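Local coordinates for protein Baccell_00875 (Bacteroides cellulosilyticus DSM 14838, PDB 5NO8) that probably cleaves the linkage between L-rhamnose and glucuronic acid, removing the rhamnose caps of complex arabinogalactan proteins as a polysaccharide lyase, at residues A455-K463 and P495-A506; Y540-I549 and V568-F578. One frame throughout, in Å; residues are numbered along the deposited sequence.

Contact 1: residues A455-K463 and P495-A506; sequences AELYFQMYK and PVRLGLQSLKEA
F459 presses the face of its ring onto the backbone of G499. The glycine CA stands 3.6 Å from the centroid of the F459 ring and 13° off its normal, a CH-pi contact. The ring is brought there by a first torsion that sets CG anti to the carbonyl carbon (chi1 -65°), while CG of P495 lies near the ring plane at the edge.

Beside this pair, L498 is a knob in a hole formed by E456, F459, Q460 and K463. L498 CG lies 3.6 Å from F459 CB, and the L498 side chain crosses that of E456 at about a right angle, its CD2 3.5 Å from E456 OE2. The rim of that hole is tied together: Q460 NE2 donates to E456 OE2 at 2.8 Å, meeting the oxygen on its anti side, and a glycerol, probably from the crystallisation liquor, is hydrogen-bonded to the same oxygen. S502 OG, packed against F459 CB, donates to its own helix at L498 O over 2.7 Å; that carbonyl also takes S502 N, from the opposite face of its plane. The Y462 ring is packed too, its CZ 4.1 Å from A506 CB in an oblique approach, with E505 OE1 at its edge.

The contact loosens at its solvent edge, where K463 and E505 are exposed and K463 NZ remains 6.5 Å from E505 OE1, so the opposite charges do not touch.

The axes of segments 455-463 and 496-505 come within 9.5 Å at 42°, running in broadly the same direction, while helix 469-485 between them in sequence touches A455, Y462 and L503. Such packing of one helix against the next but one is consistent with the alpha/alpha toroid found in many polysaccharide lyases.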
loop_
_atom_site.group_PDB
_atom_site.type_symbol
_atom_site.label_atom_id
_atom_site.label_comp_id
_atom_site.label_asym_id
_atom_site.label_seq_id
_atom_site.Cartn_x
_atom_site.Cartn_y
_atom_site.Cartn_z
ATOM N N ALA A 455 -20.857 -10.964 11.095
ATOM C CA ALA A 455 -21.693 -10.119 11.937
ATOM C C ALA A 455 -22.085 -8.817 11.262
ATOM O O ALA A 455 -23.238 -8.378 11.343
ATOM C CB ALA A 455 -20.991 -9.808 13.233
ATOM N N GLU A 456 -21.122 -8.191 10.596
ATOM C CA GLU A 456 -21.415 -6.995 9.827
ATOM C C GLU A 456 -22.509 -7.308 8.837
ATOM O O GLU A 456 -23.480 -6.571 8.774
ATOM C CB GLU A 456 -20.177 -6.471 9.087
ATOM C CG GLU A 456 -20.490 -5.383 8.060
ATOM C CD GLU A 456 -19.980 -3.991 8.370
ATOM O OE1 GLU A 456 -19.040 -3.808 9.186
ATOM O OE2 GLU A 456 -20.520 -3.041 7.738
ATOM N N LEU A 457 -22.374 -8.390 8.085
ATOM C CA LEU A 457 -23.394 -8.746 7.102
ATOM C C LEU A 457 -24.772 -8.815 7.759
ATOM O O LEU A 457 -25.744 -8.221 7.262
ATOM C CB LEU A 457 -23.082 -10.044 6.370
ATOM C CG LEU A 457 -24.178 -10.538 5.424
ATOM C CD1 LEU A 457 -24.325 -9.631 4.200
ATOM C CD2 LEU A 457 -23.969 -11.956 4.976
ATOM N N TYR A 458 -24.856 -9.519 8.889
ATOM C CA TYR A 458 -26.163 -9.703 9.538
ATOM C C TYR A 458 -26.761 -8.394 10.014
ATOM O O TYR A 458 -27.940 -8.140 9.760
ATOM C CB TYR A 458 -26.087 -10.748 10.684
ATOM C CG TYR A 458 -25.769 -12.170 10.288
ATOM C CD1 TYR A 458 -26.053 -12.677 9.035
ATOM C CD2 TYR A 458 -25.208 -13.050 11.223
ATOM C CE1 TYR A 458 -25.769 -13.995 8.704
ATOM C CE2 TYR A 458 -24.932 -14.361 10.908
ATOM C CZ TYR A 458 -25.208 -14.837 9.665
ATOM O OH TYR A 458 -24.926 -16.135 9.346
ATOM N N PHE A 459 -25.981 -7.529 10.654
ATOM C CA PHE A 459 -26.506 -6.250 11.087
ATOM C C PHE A 459 -26.959 -5.386 9.893
ATOM O O PHE A 459 -27.999 -4.723 9.968
ATOM C CB PHE A 459 -25.511 -5.477 11.930
ATOM C CG PHE A 459 -25.174 -6.120 13.260
ATOM C CD1 PHE A 459 -26.170 -6.474 14.167
ATOM C CD2 PHE A 459 -23.842 -6.311 13.631
ATOM C CE1 PHE A 459 -25.838 -7.027 15.404
ATOM C CE2 PHE A 459 -23.505 -6.875 14.848
ATOM C CZ PHE A 459 -24.509 -7.220 15.746
ATOM N N GLN A 460 -26.217 -5.440 8.791
ATOM C CA GLN A 460 -26.633 -4.727 7.569
ATOM C C GLN A 460 -27.945 -5.303 7.013
ATOM O O GLN A 460 -28.813 -4.550 6.552
ATOM C CB GLN A 460 -25.539 -4.811 6.500
ATOM C CG GLN A 460 -24.217 -4.159 6.880
ATOM C CD GLN A 460 -24.233 -2.652 6.826
ATOM O OE1 GLN A 460 -25.281 -2.027 6.637
ATOM N NE2 GLN A 460 -23.056 -2.046 7.030
ATOM N N MET A 461 -28.067 -6.630 7.020
ATOM C CA MET A 461 -29.293 -7.311 6.576
ATOM C C MET A 461 -30.536 -6.960 7.404
ATOM O O MET A 461 -31.651 -7.006 6.869
ATOM C CB MET A 461 -29.112 -8.820 6.501
ATOM C CG MET A 461 -28.236 -9.325 5.368
ATOM S SD MET A 461 -28.861 -8.936 3.741
ATOM C CE MET A 461 -30.357 -9.947 3.582
ATOM N N TYR A 462 -30.370 -6.576 8.667
ATOM C CA TYR A 462 -31.480 -5.994 9.428
ATOM C C TYR A 462 -31.972 -4.713 8.776
ATOM O O TYR A 462 -33.175 -4.512 8.633
ATOM C CB TYR A 462 -31.073 -5.715 10.875
ATOM C CG TYR A 462 -32.040 -4.869 11.685
ATOM C CD1 TYR A 462 -33.349 -5.309 11.954
ATOM C CD2 TYR A 462 -31.633 -3.657 12.217
ATOM C CE1 TYR A 462 -34.211 -4.540 12.726
ATOM C CE2 TYR A 462 -32.483 -2.882 12.981
ATOM C CZ TYR A 462 -33.767 -3.327 13.241
ATOM O OH TYR A 462 -34.571 -2.504 14.001
ATOM N N LYS A 463 -31.033 -3.864 8.353
ATOM C CA LYS A 463 -31.385 -2.601 7.678
ATOM C C LYS A 463 -32.116 -2.852 6.356
ATOM O O LYS A 463 -32.957 -2.062 5.983
ATOM C CB LYS A 463 -30.143 -1.716 7.456
ATOM C CG LYS A 463 -29.391 -1.349 8.732
ATOM C CD LYS A 463 -28.161 -0.495 8.454
ATOM C CE LYS A 463 -28.506 0.971 8.294
ATOM N NZ LYS A 463 -27.291 1.783 8.038
ATOM N N PRO A 495 -17.673 -4.387 14.003
ATOM C CA PRO A 495 -18.805 -3.487 13.737
ATOM C C PRO A 495 -19.421 -2.831 14.999
ATOM O O PRO A 495 -20.567 -3.125 15.367
ATOM C CB PRO A 495 -19.798 -4.406 13.014
ATOM C CG PRO A 495 -19.534 -5.749 13.598
ATOM C CD PRO A 495 -18.058 -5.806 13.848
ATOM N N VAL A 496 -18.669 -1.937 15.632
ATOM C CA VAL A 496 -19.075 -1.327 16.901
ATOM C C VAL A 496 -20.326 -0.446 16.771
ATOM O O VAL A 496 -21.343 -0.686 17.416
ATOM C CB VAL A 496 -17.914 -0.526 17.534
ATOM C CG1 VAL A 496 -18.351 0.241 18.777
ATOM C CG2 VAL A 496 -16.748 -1.446 17.861
ATOM N N ARG A 497 -20.238 0.589 15.944
ATOM C CA ARG A 497 -21.359 1.495 15.740
ATOM C C ARG A 497 -22.553 0.791 15.121
ATOM O O ARG A 497 -23.695 1.018 15.545
ATOM C CB ARG A 497 -20.978 2.663 14.847
ATOM C CG ARG A 497 -19.903 3.543 15.415
ATOM C CD ARG A 497 -19.984 4.941 14.832
ATOM N NE ARG A 497 -21.012 5.735 15.501
ATOM C CZ ARG A 497 -21.312 6.997 15.204
ATOM N NH1 ARG A 497 -20.693 7.640 14.216
ATOM N NH2 ARG A 497 -22.257 7.617 15.894
ATOM N N LEU A 498 -22.282 -0.050 14.127
ATOM C CA LEU A 498 -23.334 -0.754 13.403
ATOM C C LEU A 498 -24.072 -1.733 14.336
ATOM O O LEU A 498 -25.297 -1.755 14.378
ATOM C CB LEU A 498 -22.738 -1.513 12.229
ATOM C CG LEU A 498 -23.663 -2.416 11.429
ATOM C CD1 LEU A 498 -24.817 -1.639 10.804
ATOM C CD2 LEU A 498 -22.854 -3.136 10.378
ATOM N N GLY A 499 -23.316 -2.545 15.058
ATOM C CA GLY A 499 -23.903 -3.526 15.971
ATOM C C GLY A 499 -24.731 -2.878 17.073
ATOM O O GLY A 499 -25.884 -3.270 17.299
ATOM N N LEU A 500 -24.165 -1.907 17.759
ATOM C CA LEU A 500 -24.898 -1.201 18.821
ATOM C C LEU A 500 -26.107 -0.411 18.322
ATOM O O LEU A 500 -27.147 -0.393 18.996
ATOM C CB LEU A 500 -23.985 -0.263 19.604
ATOM C CG LEU A 500 -22.882 -0.935 20.425
ATOM C CD1 LEU A 500 -22.084 0.140 21.123
ATOM C CD2 LEU A 500 -23.459 -1.931 21.423
ATOM N N GLN A 501 -25.976 0.263 17.177
ATOM C CA GLN A 501 -27.129 0.938 16.564
ATOM C C GLN A 501 -28.242 -0.048 16.238
ATOM O O GLN A 501 -29.403 0.236 16.493
ATOM C CB GLN A 501 -26.727 1.718 15.300
ATOM C CG GLN A 501 -27.826 2.589 14.692
ATOM C CD GLN A 501 -28.268 3.748 15.588
ATOM O OE1 GLN A 501 -27.490 4.285 16.386
ATOM N NE2 GLN A 501 -29.530 4.139 15.450
ATOM N N SER A 502 -27.888 -1.200 15.686
ATOM C CA SER A 502 -28.869 -2.207 15.309
ATOM C C SER A 502 -29.616 -2.765 16.552
ATOM O O SER A 502 -30.838 -2.947 16.523
ATOM C CB SER A 502 -28.186 -3.331 14.539
ATOM O OG SER A 502 -27.586 -2.803 13.365
ATOM N N LEU A 503 -28.865 -3.018 17.621
ATOM C CA LEU A 503 -29.452 -3.398 18.918
ATOM C C LEU A 503 -30.346 -2.311 19.518
ATOM O O LEU A 503 -31.417 -2.633 20.004
ATOM C CB LEU A 503 -28.356 -3.805 19.905
ATOM C CG LEU A 503 -27.666 -5.124 19.551
ATOM C CD1 LEU A 503 -26.362 -5.304 20.316
ATOM C CD2 LEU A 503 -28.562 -6.338 19.768
ATOM N N LYS A 504 -29.923 -1.046 19.481
ATOM C CA LYS A 504 -30.759 0.069 19.945
ATOM C C LYS A 504 -32.056 0.152 19.134
ATOM O O LYS A 504 -33.141 0.205 19.724
ATOM C CB LYS A 504 -30.011 1.410 19.916
ATOM N N GLU A 505 -31.945 0.086 17.801
ATOM C CA GLU A 505 -33.108 0.172 16.897
ATOM C C GLU A 505 -34.060 -1.014 17.010
ATOM O O GLU A 505 -35.267 -0.850 16.861
ATOM C CB GLU A 505 -32.672 0.306 15.428
ATOM C CG GLU A 505 -32.083 1.664 15.077
ATOM C CD GLU A 505 -31.445 1.734 13.677
ATOM O OE1 GLU A 505 -31.294 0.692 12.977
ATOM O OE2 GLU A 505 -31.079 2.867 13.279
ATOM N N ALA A 506 -33.515 -2.203 17.240
ATOM C CA ALA A 506 -34.325 -3.390 17.426
ATOM C C ALA A 506 -34.931 -3.470 18.836
ATOM O O ALA A 506 -35.694 -4.390 19.109
ATOM C CB ALA A 506 -33.518 -4.641 17.136
#

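Contact 2: residues Y540-I549 and V568-F578; sequences YEQSIVAPAI and VKRQMPVLEAF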
loop_
_atom_site.group_PDB
_atom_site.type_symbol
_atom_site.label_atom_id
_atom_site.label_comp_id
_atom_site.label_asym_id
_atom_site.label_seq_id
_atom_site.Cartn_x
_atom_site.Cartn_y
_atom_site.Cartn_z
ATOM N N TYR A 540 3.703 -7.375 12.021
ATOM C CA TYR A 540 3.334 -6.007 12.266
ATOM C C TYR A 540 2.900 -5.496 10.923
ATOM O O TYR A 540 3.586 -5.746 9.951
ATOM C CB TYR A 540 4.550 -5.225 12.772
ATOM C CG TYR A 540 4.308 -3.759 12.951
ATOM C CD1 TYR A 540 3.649 -3.273 14.076
ATOM C CD2 TYR A 540 4.723 -2.835 11.977
ATOM C CE1 TYR A 540 3.395 -1.920 14.234
ATOM C CE2 TYR A 540 4.490 -1.474 12.137
ATOM C CZ TYR A 540 3.816 -1.026 13.262
ATOM O OH TYR A 540 3.583 0.317 13.427
ATOM N N GLU A 541 1.795 -4.762 10.862
ATOM C CA GLU A 541 1.316 -4.234 9.570
ATOM C C GLU A 541 0.173 -3.264 9.735
ATOM O O GLU A 541 -0.437 -3.146 10.806
ATOM C CB GLU A 541 0.864 -5.376 8.657
ATOM C CG GLU A 541 -0.210 -6.264 9.279
ATOM C CD GLU A 541 -1.258 -6.718 8.271
ATOM O OE1 GLU A 541 -1.745 -5.835 7.503
ATOM O OE2 GLU A 541 -1.619 -7.923 8.251
ATOM N N GLN A 542 -0.159 -2.598 8.633
ATOM C CA GLN A 542 -1.221 -1.630 8.640
ATOM C C GLN A 542 -2.596 -2.196 9.002
ATOM O O GLN A 542 -3.402 -1.473 9.611
ATOM C CB GLN A 542 -1.255 -0.883 7.300
ATOM C CG GLN A 542 -2.433 0.084 7.133
ATOM C CD GLN A 542 -3.588 -0.531 6.387
ATOM O OE1 GLN A 542 -3.527 -1.668 5.955
ATOM N NE2 GLN A 542 -4.654 0.241 6.221
ATOM N N SER A 543 -2.882 -3.444 8.653
ATOM C CA SER A 543 -4.179 -4.019 9.020
ATOM C C SER A 543 -4.195 -4.707 10.402
ATOM O O SER A 543 -5.122 -5.452 10.702
ATOM C CB SER A 543 -4.767 -4.903 7.911
ATOM O OG SER A 543 -4.105 -6.150 7.785
ATOM N N ILE A 544 -3.170 -4.452 11.219
ATOM C CA ILE A 544 -3.269 -4.561 12.698
ATOM C C ILE A 544 -3.468 -3.187 13.329
ATOM O O ILE A 544 -4.374 -2.987 14.133
ATOM C CB ILE A 544 -1.997 -5.227 13.284
ATOM C CG1 ILE A 544 -1.886 -6.653 12.750
ATOM C CG2 ILE A 544 -2.002 -5.166 14.819
ATOM C CD1 ILE A 544 -0.515 -7.269 12.965
ATOM N N VAL A 545 -2.648 -2.217 12.933
ATOM C CA VAL A 545 -2.689 -0.879 13.512
ATOM C C VAL A 545 -4.006 -0.166 13.159
ATOM O O VAL A 545 -4.669 0.403 14.032
ATOM C CB VAL A 545 -1.487 -0.019 13.051
ATOM C CG1 VAL A 545 -1.586 1.415 13.574
ATOM C CG2 VAL A 545 -0.174 -0.657 13.509
ATOM N N ALA A 546 -4.386 -0.202 11.883
ATOM C CA ALA A 546 -5.574 0.563 11.471
ATOM C C ALA A 546 -6.840 0.061 12.173
ATOM O O ALA A 546 -7.602 0.871 12.675
ATOM C CB ALA A 546 -5.755 0.579 9.960
ATOM N N PRO A 547 -7.055 -1.266 12.211
ATOM C CA PRO A 547 -8.242 -1.760 12.942
ATOM C C PRO A 547 -8.299 -1.407 14.434
ATOM O O PRO A 547 -9.402 -1.197 14.953
ATOM C CB PRO A 547 -8.123 -3.261 12.794
ATOM C CG PRO A 547 -7.466 -3.435 11.477
ATOM C CD PRO A 547 -6.429 -2.350 11.443
ATOM N N ALA A 548 -7.143 -1.351 15.103
ATOM C CA ALA A 548 -7.093 -0.907 16.506
ATOM C C ALA A 548 -7.733 0.452 16.636
ATOM O O ALA A 548 -8.591 0.676 17.489
ATOM C CB ALA A 548 -5.648 -0.840 17.021
ATOM N N ILE A 549 -7.343 1.361 15.756
ATOM C CA ILE A 549 -7.776 2.743 15.846
ATOM C C ILE A 549 -9.225 2.885 15.360
ATOM O O ILE A 549 -9.992 3.703 15.913
ATOM C CB ILE A 549 -6.847 3.667 15.038
ATOM C CG1 ILE A 549 -5.398 3.524 15.519
ATOM C CG2 ILE A 549 -7.284 5.111 15.111
ATOM C CD1 ILE A 549 -4.411 4.315 14.698
ATOM N N VAL A 568 -6.443 6.689 20.461
ATOM C CA VAL A 568 -6.536 7.005 19.020
ATOM C C VAL A 568 -5.480 8.031 18.643
ATOM O O VAL A 568 -4.711 7.799 17.709
ATOM C CB VAL A 568 -7.949 7.525 18.623
ATOM C CG1 VAL A 568 -7.964 8.139 17.219
ATOM C CG2 VAL A 568 -8.978 6.419 18.732
ATOM N N LYS A 569 -5.445 9.147 19.365
ATOM C CA LYS A 569 -4.502 10.229 19.092
ATOM C C LYS A 569 -3.051 9.809 19.255
ATOM O O LYS A 569 -2.205 10.244 18.481
ATOM C CB LYS A 569 -4.790 11.463 19.954
ATOM C CG LYS A 569 -5.994 12.231 19.471
ATOM C CD LYS A 569 -6.277 13.418 20.365
ATOM C CE LYS A 569 -7.505 14.166 19.890
ATOM N NZ LYS A 569 -8.119 14.912 21.012
ATOM N N ARG A 570 -2.770 8.952 20.238
ATOM C CA ARG A 570 -1.422 8.392 20.401
ATOM C C ARG A 570 -1.017 7.511 19.206
ATOM O O ARG A 570 0.141 7.532 18.798
ATOM C CB ARG A 570 -1.276 7.575 21.711
ATOM C CG ARG A 570 -0.995 8.437 22.940
ATOM C CD ARG A 570 -0.588 7.586 24.158
ATOM N NE ARG A 570 -1.712 6.798 24.663
ATOM C CZ ARG A 570 -2.671 7.252 25.481
ATOM N NH1 ARG A 570 -2.658 8.509 25.934
ATOM N NH2 ARG A 570 -3.653 6.435 25.854
ATOM N N GLN A 571 -1.960 6.737 18.678
ATOM C CA GLN A 571 -1.665 5.775 17.618
ATOM C C GLN A 571 -1.712 6.363 16.204
ATOM O O GLN A 571 -1.132 5.772 15.288
ATOM C CB GLN A 571 -2.567 4.562 17.721
ATOM C CG GLN A 571 -2.300 3.722 18.977
ATOM C CD GLN A 571 -2.905 2.335 18.926
ATOM O OE1 GLN A 571 -3.096 1.763 17.846
ATOM N NE2 GLN A 571 -3.212 1.769 20.107
ATOM N N MET A 572 -2.356 7.511 16.024
ATOM C CA MET A 572 -2.532 8.077 14.665
ATOM C C MET A 572 -1.221 8.260 13.904
ATOM O O MET A 572 -1.181 7.885 12.747
ATOM C CB MET A 572 -3.312 9.391 14.677
ATOM C CG MET A 572 -4.804 9.192 14.854
ATOM S SD MET A 572 -5.605 8.528 13.377
ATOM C CE MET A 572 -5.559 9.984 12.360
ATOM N N PRO A 573 -0.159 8.815 14.543
ATOM C CA PRO A 573 1.110 9.000 13.810
ATOM C C PRO A 573 1.754 7.692 13.351
ATOM O O PRO A 573 2.408 7.651 12.293
ATOM C CB PRO A 573 2.007 9.730 14.818
ATOM C CG PRO A 573 1.056 10.351 15.789
ATOM C CD PRO A 573 -0.035 9.338 15.918
ATOM N N VAL A 574 1.570 6.635 14.127
ATOM C CA VAL A 574 2.025 5.314 13.776
ATOM C C VAL A 574 1.258 4.775 12.551
ATOM O O VAL A 574 1.859 4.176 11.638
ATOM C CB VAL A 574 1.972 4.387 15.022
ATOM C CG1 VAL A 574 2.221 2.949 14.673
ATOM C CG2 VAL A 574 2.985 4.870 16.060
ATOM N N LEU A 575 -0.047 5.041 12.487
ATOM C CA LEU A 575 -0.820 4.652 11.311
ATOM C C LEU A 575 -0.454 5.471 10.081
ATOM O O LEU A 575 -0.349 4.924 8.957
ATOM C CB LEU A 575 -2.321 4.810 11.568
ATOM C CG LEU A 575 -3.215 4.430 10.393
ATOM C CD1 LEU A 575 -2.966 3.010 9.991
ATOM C CD2 LEU A 575 -4.677 4.595 10.753
ATOM N N GLU A 576 -0.267 6.766 10.274
ATOM C CA GLU A 576 0.057 7.661 9.165
ATOM C C GLU A 576 1.416 7.388 8.560
ATOM O O GLU A 576 1.627 7.677 7.377
ATOM C CB GLU A 576 -0.056 9.138 9.567
ATOM C CG GLU A 576 -1.494 9.517 9.900
ATOM C CD GLU A 576 -1.688 10.991 10.147
ATOM O OE1 GLU A 576 -1.053 11.807 9.440
ATOM O OE2 GLU A 576 -2.502 11.340 11.021
ATOM N N ALA A 577 2.316 6.787 9.335
ATOM C CA ALA A 577 3.660 6.476 8.838
ATOM C C ALA A 577 3.679 5.429 7.705
ATOM O O ALA A 577 4.622 5.388 6.901
ATOM C CB ALA A 577 4.558 6.039 9.988
ATOM N N PHE A 578 2.636 4.606 7.630
ATOM C CA PHE A 578 2.504 3.609 6.566
ATOM C C PHE A 578 2.264 4.214 5.179
ATOM O O PHE A 578 2.382 3.487 4.185
ATOM C CB PHE A 578 1.329 2.667 6.853
ATOM C CG PHE A 578 1.579 1.666 7.950
ATOM C CD1 PHE A 578 2.141 0.427 7.648
ATOM C CD2 PHE A 578 1.197 1.930 9.254
ATOM C CE1 PHE A 578 2.329 -0.519 8.649
ATOM C CE2 PHE A 578 1.372 0.970 10.268
ATOM C CZ PHE A 578 1.967 -0.230 9.962
HETATM O O HOH W 1 3.931 2.285 11.597
#
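F578 lies between Y540 and the first turn of helix 542-559, its CG anti to its own carbonyl carbon, which directs the ring at that turn. Q542 CB sits over one face, 3.8 Å from the F578 centroid and 16° off the normal, a CH-pi contact offset toward the rim. The Y540 ring is nearly parallel to it, planes 23° apart, but slid aside so that the centroids are 5.7 Å apart with little overlap. V545 CG2 adds an oblique approach, 3.9 Å from F578 CE2. An alanine in place of F578 would probably leave Q542 CB and Y540 without their aromatic partner and open a gap beside V545.

Past the ring, Y540 OH donates to a water in the plane of its own ring at 2.7 Å, and this water donates in turn to V574 O, a bridge between the segments.

Farther along, the aliphatic side chains interlock. I549 enters the hole of V568, Q571, M572 and L575, sliding past Q571 in the opposite direction, with I549 CD1 3.5 Å from Q571 CB. In return, L575 fits among Q542, V545, A546 and I549, its CD1 3.7 Å from A546 CB. Helix 615-629 also touches A546, I549 and L575. Helices 542-559 and 562-576 are consecutive, joined by a two-residue link; with reciprocal knobs and segment axes 9.5 Å apart at 150°, together these make a buried antiparallel helical hairpin.

How the contacts relate
After the strand-rich N-terminal part and helices 396-409 and 412-429, helix 448-465 supplies the first half of contact 1; helix 469-485 follows, and helix 496-505 closes the contact across 31 intervening residues. Helix 509-529 then leads to helix 542-559, whose first turns meet 568-578 to close contact 2 over 18 residues. The closures are in series, neither nested nor crossed, with centres 25 Å apart and nearest atoms about 8 Å. Helix 542-559 links them: F551 and Q554 pack on V496, Q554 also on R497, E558 on L500, and E558 forms a salt bridge with R497. Contact 1 lies far out in the helical domain, whereas contact 2 meets helix 155-161, tying that domain to the strand-rich part.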